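Local coordinates for nitrite oxidoreductase subunit A (Kuenenia stuttgartiensis, PDB 7B04), which binds a molybdenum atom, an iron/sulfur cluster and two MD1 ligands, as a member of the molybdopterin oxidoreductase family, at residues T445-L453 and S818-R827; V552-H560 and T805-H816. One frame throughout, in Å; residues are numbered along the deposited sequence.

Interaction 1 (T445-L453 and S818-R827); sequences TRDDVGETL and SLPFYTPTGR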
# COMPACT_ATOMS: atom_id res chain seq x y z
N THR B 445 -19.04 16.35 43.51
CA THR B 445 -19.61 15.14 42.90
C THR B 445 -19.04 14.93 41.50
O THR B 445 -18.31 15.78 41.03
CB THR B 445 -21.13 15.17 43.02
OG1 THR B 445 -21.56 13.85 43.35
CG2 THR B 445 -21.84 15.62 41.77
N ARG B 446 -19.32 13.77 40.92
CA ARG B 446 -18.87 13.40 39.56
C ARG B 446 -19.45 14.39 38.55
O ARG B 446 -18.74 14.77 37.64
CB ARG B 446 -19.55 12.08 39.20
CG ARG B 446 -18.75 11.18 38.28
CD ARG B 446 -19.59 9.95 38.11
NE ARG B 446 -19.80 9.71 36.70
CZ ARG B 446 -18.83 9.56 35.82
NH1 ARG B 446 -17.60 9.94 36.11
NH2 ARG B 446 -19.09 9.02 34.66
N ASP B 447 -20.71 14.73 38.73
CA ASP B 447 -21.46 15.68 37.88
C ASP B 447 -20.96 17.09 38.08
O ASP B 447 -21.12 17.87 37.17
CB ASP B 447 -22.96 15.58 38.14
CG ASP B 447 -23.53 14.27 37.68
OD1 ASP B 447 -22.82 13.54 37.02
OD2 ASP B 447 -24.67 14.01 38.01
N ASP B 448 -20.35 17.42 39.21
CA ASP B 448 -19.88 18.80 39.49
C ASP B 448 -18.56 19.02 38.77
O ASP B 448 -17.52 19.01 39.40
CB ASP B 448 -19.64 19.04 40.97
CG ASP B 448 -20.90 18.96 41.79
OD1 ASP B 448 -21.96 18.78 41.21
OD2 ASP B 448 -20.80 19.11 43.00
N VAL B 449 -18.65 19.25 37.47
CA VAL B 449 -17.47 19.39 36.60
C VAL B 449 -17.76 20.55 35.67
O VAL B 449 -18.90 20.85 35.40
CB VAL B 449 -17.24 18.10 35.80
CG1 VAL B 449 -18.21 17.99 34.64
CG2 VAL B 449 -15.81 18.00 35.32
N GLY B 450 -16.70 21.15 35.21
CA GLY B 450 -16.75 22.30 34.32
C GLY B 450 -17.34 23.51 35.01
O GLY B 450 -16.99 23.85 36.14
N GLU B 451 -18.28 24.15 34.31
CA GLU B 451 -18.93 25.36 34.79
C GLU B 451 -19.95 25.08 35.89
O GLU B 451 -20.54 26.03 36.41
CB GLU B 451 -19.62 26.06 33.62
CG GLU B 451 -18.71 26.93 32.78
CD GLU B 451 -18.70 28.37 33.24
OE1 GLU B 451 -19.78 28.87 33.63
OE2 GLU B 451 -17.63 29.00 33.21
N THR B 452 -20.18 23.80 36.23
CA THR B 452 -21.06 23.47 37.35
C THR B 452 -20.48 23.95 38.69
O THR B 452 -21.24 24.27 39.60
CB THR B 452 -21.31 21.96 37.39
OG1 THR B 452 -21.83 21.54 36.12
CG2 THR B 452 -22.31 21.61 38.48
N LEU B 453 -19.15 24.01 38.81
CA LEU B 453 -18.55 24.48 40.05
C LEU B 453 -18.69 25.99 40.21
O LEU B 453 -18.76 26.48 41.33
CB LEU B 453 -17.08 24.07 40.15
CG LEU B 453 -16.89 22.54 40.10
CD1 LEU B 453 -15.61 22.23 39.37
CD2 LEU B 453 -16.93 21.90 41.49
N SER B 818 -20.46 21.25 29.81
CA SER B 818 -20.10 20.93 31.19
C SER B 818 -20.73 19.62 31.65
O SER B 818 -21.47 19.55 32.64
CB SER B 818 -20.46 22.09 32.13
OG SER B 818 -19.72 23.25 31.82
N LEU B 819 -20.44 18.56 30.89
CA LEU B 819 -20.86 17.19 31.16
C LEU B 819 -19.68 16.35 31.65
O LEU B 819 -18.54 16.61 31.26
CB LEU B 819 -21.48 16.55 29.92
CG LEU B 819 -22.99 16.72 29.73
CD1 LEU B 819 -23.37 18.18 29.62
CD2 LEU B 819 -23.48 15.94 28.52
N PRO B 820 -19.92 15.38 32.52
CA PRO B 820 -18.81 14.60 33.08
C PRO B 820 -18.27 13.57 32.10
O PRO B 820 -18.97 13.08 31.21
CB PRO B 820 -19.44 13.91 34.29
CG PRO B 820 -20.87 13.76 33.92
CD PRO B 820 -21.21 14.98 33.10
N PHE B 821 -16.99 13.24 32.28
CA PHE B 821 -16.35 12.17 31.53
C PHE B 821 -16.77 10.81 32.11
O PHE B 821 -17.56 10.73 33.04
CB PHE B 821 -14.83 12.33 31.56
CG PHE B 821 -14.34 13.57 30.88
CD1 PHE B 821 -14.16 13.61 29.51
CD2 PHE B 821 -14.04 14.71 31.61
CE1 PHE B 821 -13.70 14.75 28.88
CE2 PHE B 821 -13.59 15.86 30.99
CZ PHE B 821 -13.41 15.88 29.62
N TYR B 822 -16.22 9.74 31.55
CA TYR B 822 -16.60 8.38 31.94
C TYR B 822 -15.57 7.74 32.86
O TYR B 822 -15.28 6.55 32.77
CB TYR B 822 -16.82 7.52 30.70
CG TYR B 822 -17.82 8.09 29.72
CD1 TYR B 822 -19.19 7.96 29.94
CD2 TYR B 822 -17.40 8.78 28.59
CE1 TYR B 822 -20.11 8.49 29.06
CE2 TYR B 822 -18.32 9.31 27.70
CZ TYR B 822 -19.67 9.17 27.94
OH TYR B 822 -20.58 9.69 27.05
N THR B 823 -15.01 8.53 33.77
CA THR B 823 -14.08 8.10 34.79
C THR B 823 -14.78 7.97 36.13
O THR B 823 -15.95 8.35 36.28
CB THR B 823 -12.93 9.11 34.91
OG1 THR B 823 -13.46 10.43 35.10
CG2 THR B 823 -12.09 9.08 33.65
N PRO B 824 -14.12 7.40 37.14
CA PRO B 824 -14.67 7.48 38.50
C PRO B 824 -14.90 8.91 38.98
O PRO B 824 -15.85 9.16 39.72
CB PRO B 824 -13.62 6.76 39.35
CG PRO B 824 -13.02 5.77 38.41
CD PRO B 824 -12.99 6.45 37.07
N THR B 825 -14.06 9.86 38.56
CA THR B 825 -14.22 11.25 38.96
C THR B 825 -15.03 12.08 37.98
O THR B 825 -15.36 13.23 38.29
CB THR B 825 -12.85 11.92 39.15
OG1 THR B 825 -12.16 11.97 37.90
CG2 THR B 825 -12.01 11.16 40.17
N GLY B 826 -15.37 11.55 36.81
CA GLY B 826 -16.00 12.38 35.80
C GLY B 826 -15.06 13.39 35.20
O GLY B 826 -15.52 14.37 34.60
N ARG B 827 -13.76 13.19 35.35
CA ARG B 827 -12.74 14.13 34.92
C ARG B 827 -11.61 13.38 34.25
O ARG B 827 -11.46 12.17 34.40
CB ARG B 827 -12.20 14.94 36.10
CG ARG B 827 -13.17 15.93 36.68
CD ARG B 827 -12.72 16.35 38.07
NE ARG B 827 -13.51 17.46 38.57
CZ ARG B 827 -13.12 18.73 38.53
NH1 ARG B 827 -13.90 19.68 39.01
NH2 ARG B 827 -11.94 19.04 38.00

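Interaction 2 (V552-H560 and T805-H816); sequences VGYFGSGSH and TYPRHPFWEQVH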
# COMPACT_ATOMS: atom_id res chain seq x y z
N VAL B 552 -8.66 19.60 24.82
CA VAL B 552 -9.49 18.41 24.70
C VAL B 552 -10.94 18.85 24.60
O VAL B 552 -11.42 19.64 25.42
CB VAL B 552 -9.30 17.45 25.90
CG1 VAL B 552 -10.34 16.35 25.87
CG2 VAL B 552 -7.90 16.87 25.88
N GLY B 553 -11.64 18.35 23.58
CA GLY B 553 -13.03 18.67 23.36
C GLY B 553 -13.29 19.79 22.37
O GLY B 553 -14.45 20.08 22.08
N TYR B 554 -12.24 20.41 21.83
CA TYR B 554 -12.37 21.50 20.88
C TYR B 554 -11.87 21.04 19.51
O TYR B 554 -10.92 20.26 19.41
CB TYR B 554 -11.58 22.73 21.32
CG TYR B 554 -11.92 23.21 22.72
CD1 TYR B 554 -13.04 23.99 22.95
CD2 TYR B 554 -11.11 22.89 23.80
CE1 TYR B 554 -13.35 24.44 24.22
CE2 TYR B 554 -11.42 23.33 25.07
CZ TYR B 554 -12.54 24.10 25.28
OH TYR B 554 -12.84 24.54 26.54
N PHE B 555 -12.51 21.55 18.46
CA PHE B 555 -12.18 21.14 17.10
C PHE B 555 -10.71 21.37 16.80
O PHE B 555 -10.16 22.44 17.08
CB PHE B 555 -13.06 21.89 16.10
CG PHE B 555 -14.52 21.53 16.18
CD1 PHE B 555 -14.99 20.35 15.63
CD2 PHE B 555 -15.41 22.38 16.81
CE1 PHE B 555 -16.33 20.02 15.71
CE2 PHE B 555 -16.76 22.05 16.89
CZ PHE B 555 -17.21 20.87 16.34
N GLY B 556 -10.06 20.35 16.23
CA GLY B 556 -8.65 20.41 15.92
C GLY B 556 -7.73 20.04 17.05
O GLY B 556 -6.50 20.11 16.88
N SER B 557 -8.27 19.67 18.21
CA SER B 557 -7.50 19.41 19.41
C SER B 557 -7.66 17.95 19.82
O SER B 557 -8.23 17.14 19.08
CB SER B 557 -7.92 20.37 20.53
OG SER B 557 -9.22 20.08 20.99
N GLY B 558 -7.12 17.61 20.98
CA GLY B 558 -7.33 16.31 21.59
C GLY B 558 -6.08 15.45 21.54
O GLY B 558 -5.07 15.79 20.93
N SER B 559 -6.18 14.31 22.22
CA SER B 559 -5.15 13.28 22.17
C SER B 559 -5.82 11.99 21.72
O SER B 559 -6.71 11.48 22.40
CB SER B 559 -4.47 13.12 23.53
OG SER B 559 -3.54 12.07 23.54
N HIS B 560 -5.40 11.47 20.57
CA HIS B 560 -6.15 10.45 19.86
C HIS B 560 -5.26 9.29 19.44
O HIS B 560 -4.09 9.49 19.08
CB HIS B 560 -6.85 11.04 18.63
CG HIS B 560 -7.66 12.26 18.93
ND1 HIS B 560 -8.84 12.21 19.63
CD2 HIS B 560 -7.46 13.57 18.62
CE1 HIS B 560 -9.34 13.43 19.75
NE2 HIS B 560 -8.51 14.27 19.15
N THR B 805 -21.65 16.25 16.26
CA THR B 805 -21.06 17.20 15.29
C THR B 805 -20.61 16.49 14.02
O THR B 805 -20.22 15.35 14.10
CB THR B 805 -19.84 17.90 15.87
OG1 THR B 805 -18.84 16.91 16.04
CG2 THR B 805 -20.15 18.55 17.20
N TYR B 806 -20.68 17.17 12.90
CA TYR B 806 -20.21 16.60 11.63
C TYR B 806 -18.74 16.22 11.74
O TYR B 806 -18.42 15.04 11.52
CB TYR B 806 -20.47 17.56 10.46
CG TYR B 806 -19.60 17.33 9.23
CD1 TYR B 806 -19.56 16.08 8.62
CD2 TYR B 806 -18.81 18.34 8.69
CE1 TYR B 806 -18.76 15.85 7.49
CE2 TYR B 806 -18.01 18.12 7.57
CZ TYR B 806 -17.99 16.87 6.97
OH TYR B 806 -17.20 16.64 5.85
N PRO B 807 -17.82 17.12 12.10
CA PRO B 807 -16.50 16.64 12.52
C PRO B 807 -16.64 16.04 13.90
O PRO B 807 -16.49 16.76 14.89
CB PRO B 807 -15.63 17.91 12.52
CG PRO B 807 -16.45 18.96 11.81
CD PRO B 807 -17.86 18.59 12.15
N ARG B 808 -16.94 14.74 14.00
CA ARG B 808 -17.11 14.15 15.32
C ARG B 808 -15.82 14.30 16.11
O ARG B 808 -14.77 13.77 15.72
CB ARG B 808 -17.50 12.68 15.25
CG ARG B 808 -17.35 12.02 16.63
CD ARG B 808 -17.59 10.53 16.65
NE ARG B 808 -16.77 9.81 15.67
CZ ARG B 808 -15.52 9.44 15.88
NH1 ARG B 808 -14.92 9.71 17.03
NH2 ARG B 808 -14.86 8.79 14.93
N HIS B 809 -15.92 15.02 17.21
CA HIS B 809 -14.80 15.25 18.11
C HIS B 809 -15.18 14.72 19.48
O HIS B 809 -16.21 15.14 20.04
CB HIS B 809 -14.48 16.74 18.17
CG HIS B 809 -13.16 17.03 18.79
ND1 HIS B 809 -12.06 16.21 18.63
CD2 HIS B 809 -12.75 18.05 19.58
CE1 HIS B 809 -11.04 16.71 19.30
NE2 HIS B 809 -11.43 17.83 19.88
N PRO B 810 -14.41 13.81 20.07
CA PRO B 810 -14.79 13.25 21.37
C PRO B 810 -14.71 14.30 22.47
O PRO B 810 -13.83 15.16 22.47
CB PRO B 810 -13.76 12.13 21.59
CG PRO B 810 -12.58 12.54 20.76
CD PRO B 810 -13.15 13.24 19.56
N PHE B 811 -15.68 14.23 23.39
CA PHE B 811 -15.77 15.09 24.56
C PHE B 811 -16.12 16.53 24.21
O PHE B 811 -15.92 17.44 25.03
CB PHE B 811 -14.48 15.07 25.40
CG PHE B 811 -13.90 13.70 25.56
CD1 PHE B 811 -14.64 12.68 26.14
CD2 PHE B 811 -12.61 13.43 25.14
CE1 PHE B 811 -14.10 11.42 26.29
CE2 PHE B 811 -12.07 12.17 25.29
CZ PHE B 811 -12.81 11.17 25.86
N TRP B 812 -16.64 16.77 23.01
CA TRP B 812 -17.09 18.12 22.66
C TRP B 812 -18.23 18.57 23.57
O TRP B 812 -18.19 19.67 24.13
CB TRP B 812 -17.52 18.16 21.20
CG TRP B 812 -18.03 19.50 20.78
CD1 TRP B 812 -17.30 20.55 20.32
CD2 TRP B 812 -19.40 19.93 20.79
NE1 TRP B 812 -18.13 21.62 20.04
CE2 TRP B 812 -19.42 21.26 20.33
CE3 TRP B 812 -20.60 19.32 21.15
CZ2 TRP B 812 -20.60 21.99 20.21
CZ3 TRP B 812 -21.77 20.05 21.04
CH2 TRP B 812 -21.76 21.37 20.57
N GLU B 813 -19.25 17.73 23.73
CA GLU B 813 -20.36 18.05 24.62
C GLU B 813 -19.96 18.09 26.09
O GLU B 813 -20.72 18.61 26.90
CB GLU B 813 -21.51 17.04 24.42
CG GLU B 813 -21.17 15.62 24.82
CD GLU B 813 -20.57 14.83 23.69
OE1 GLU B 813 -20.06 15.45 22.73
OE2 GLU B 813 -20.61 13.58 23.75
N GLN B 814 -18.79 17.56 26.44
CA GLN B 814 -18.37 17.51 27.83
C GLN B 814 -17.68 18.79 28.26
O GLN B 814 -17.76 19.18 29.43
CB GLN B 814 -17.44 16.32 28.07
CG GLN B 814 -18.12 15.08 28.64
CD GLN B 814 -18.64 14.14 27.56
OE1 GLN B 814 -18.27 14.27 26.39
NE2 GLN B 814 -19.48 13.20 27.95
N VAL B 815 -17.00 19.46 27.33
CA VAL B 815 -16.36 20.74 27.64
C VAL B 815 -17.29 21.91 27.35
O VAL B 815 -17.30 22.90 28.09
CB VAL B 815 -15.03 20.86 26.86
CG1 VAL B 815 -14.04 19.82 27.35
CG2 VAL B 815 -15.26 20.72 25.36
N HIS B 816 -18.08 21.83 26.28
CA HIS B 816 -18.93 22.95 25.88
C HIS B 816 -20.22 23.02 26.69
O HIS B 816 -20.77 24.11 26.87
CB HIS B 816 -19.24 22.86 24.39
CG HIS B 816 -18.09 23.22 23.51
ND1 HIS B 816 -17.15 22.30 23.10
CD2 HIS B 816 -17.72 24.40 22.96
CE1 HIS B 816 -16.25 22.90 22.34
NE2 HIS B 816 -16.57 24.17 22.24

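Interaction 1 (T445-L453 and S818-R827)
S818 and E451 make the clearest polar contact: E451 N donates to S818 OG at 3.0 Å, with an N-H...O angle of 160°. The hydroxyl faces this donor because OG lies beside the backbone N of S818, anti to its carbonyl carbon (chi1 -64°). Within the V449-T452 turn, T452 OG1 donates to V449 O at 3.1 Å. At the far end R446 reaches into the curve of residues 821-826, where NH2 gives F821 O a weak bond of 2.8 Å, bent to 117°, though this guanidinium is doubtfully placed. That curve is closed by F821 N to G826 O (3.0 Å) and by T823 OG1 to R827 O (2.7 Å).

Van der Waals contacts, only partly apolar, fill the middle. V449 splits its branches: CG1 meets P820 CB at 4.3 Å, while CG2 touches R827 CG at 3.6 Å and lies over one face of the guanidinium, toward its rim. L453 CD1 comes to the edge of that group, whose NH2 is bonded to T381 O and K378 O.

This is a loop-to-loop contact in which the type II' beta turn V449-T452, with G450 at positive phi, sits against S818, likewise at positive phi just past helix 812-816.

Interaction 2 (V552-H560 and T805-H816)
Helix 812-816 packs on G553 and on the type II beta turn Y554-S557 that follows it and leads into strand 558-561, W812 CA making a CA-H...O contact of 3.3 Å with G553 O. V815 CG2 lies 3.6 Å from G553 CA, and its CG1 approaches V552 O. V552 CG1 touches F811 CD2 at 3.8 Å.

The Y554 and H816 rings meet obliquely, centroids 5.1 Å apart and planes at 70°, and V815 CG2 stands over one face of Y554. H816 is fixed by ND1 donating to W812 O at 3.0 Å, an acceptor that also receives H816 N. W812 points its CG away from its own backbone N (chi1 178°), bringing its five-membered ring beside F555, their planes at 47°. At its edge, F555 also meets T805 CG2 and P807 O.

Strand 558-561 is an outermost strand of the parallel five-strand sheet within this chain, and H560 on it, whose side chain is about 11 Å from a bound MD1, brings its ring edge to P810 CG, with CE1 at 3.5 Å, while ND1 bonds S289 OG. H560 and H809 meet rim to rim, though the H809 position is uncertain. S409 OG of neighbouring subunit B bonds F811 N and Q814 OE1.

From the N terminus the chain passes 445-453 first, then 552-560, and returns to them in reverse order at 805-816 and 818-827. Interaction 2 thus closes a loop of 244 intervening residues wholly contained in the 364-residue loop of interaction 1, and the two do not cross. Their centres lie 16 Å apart, joined through helix 812-816 and its exit: L819 N is 3.1 Å from Q814 O, a probable hydrogen bond, and the F821 and F811 rings meet edge-to-face. Interaction 2 ties that helix to the edge, within this chain, of the parallel sheet, whereas interaction 1 ties the following loop to the region entering helix 452-455.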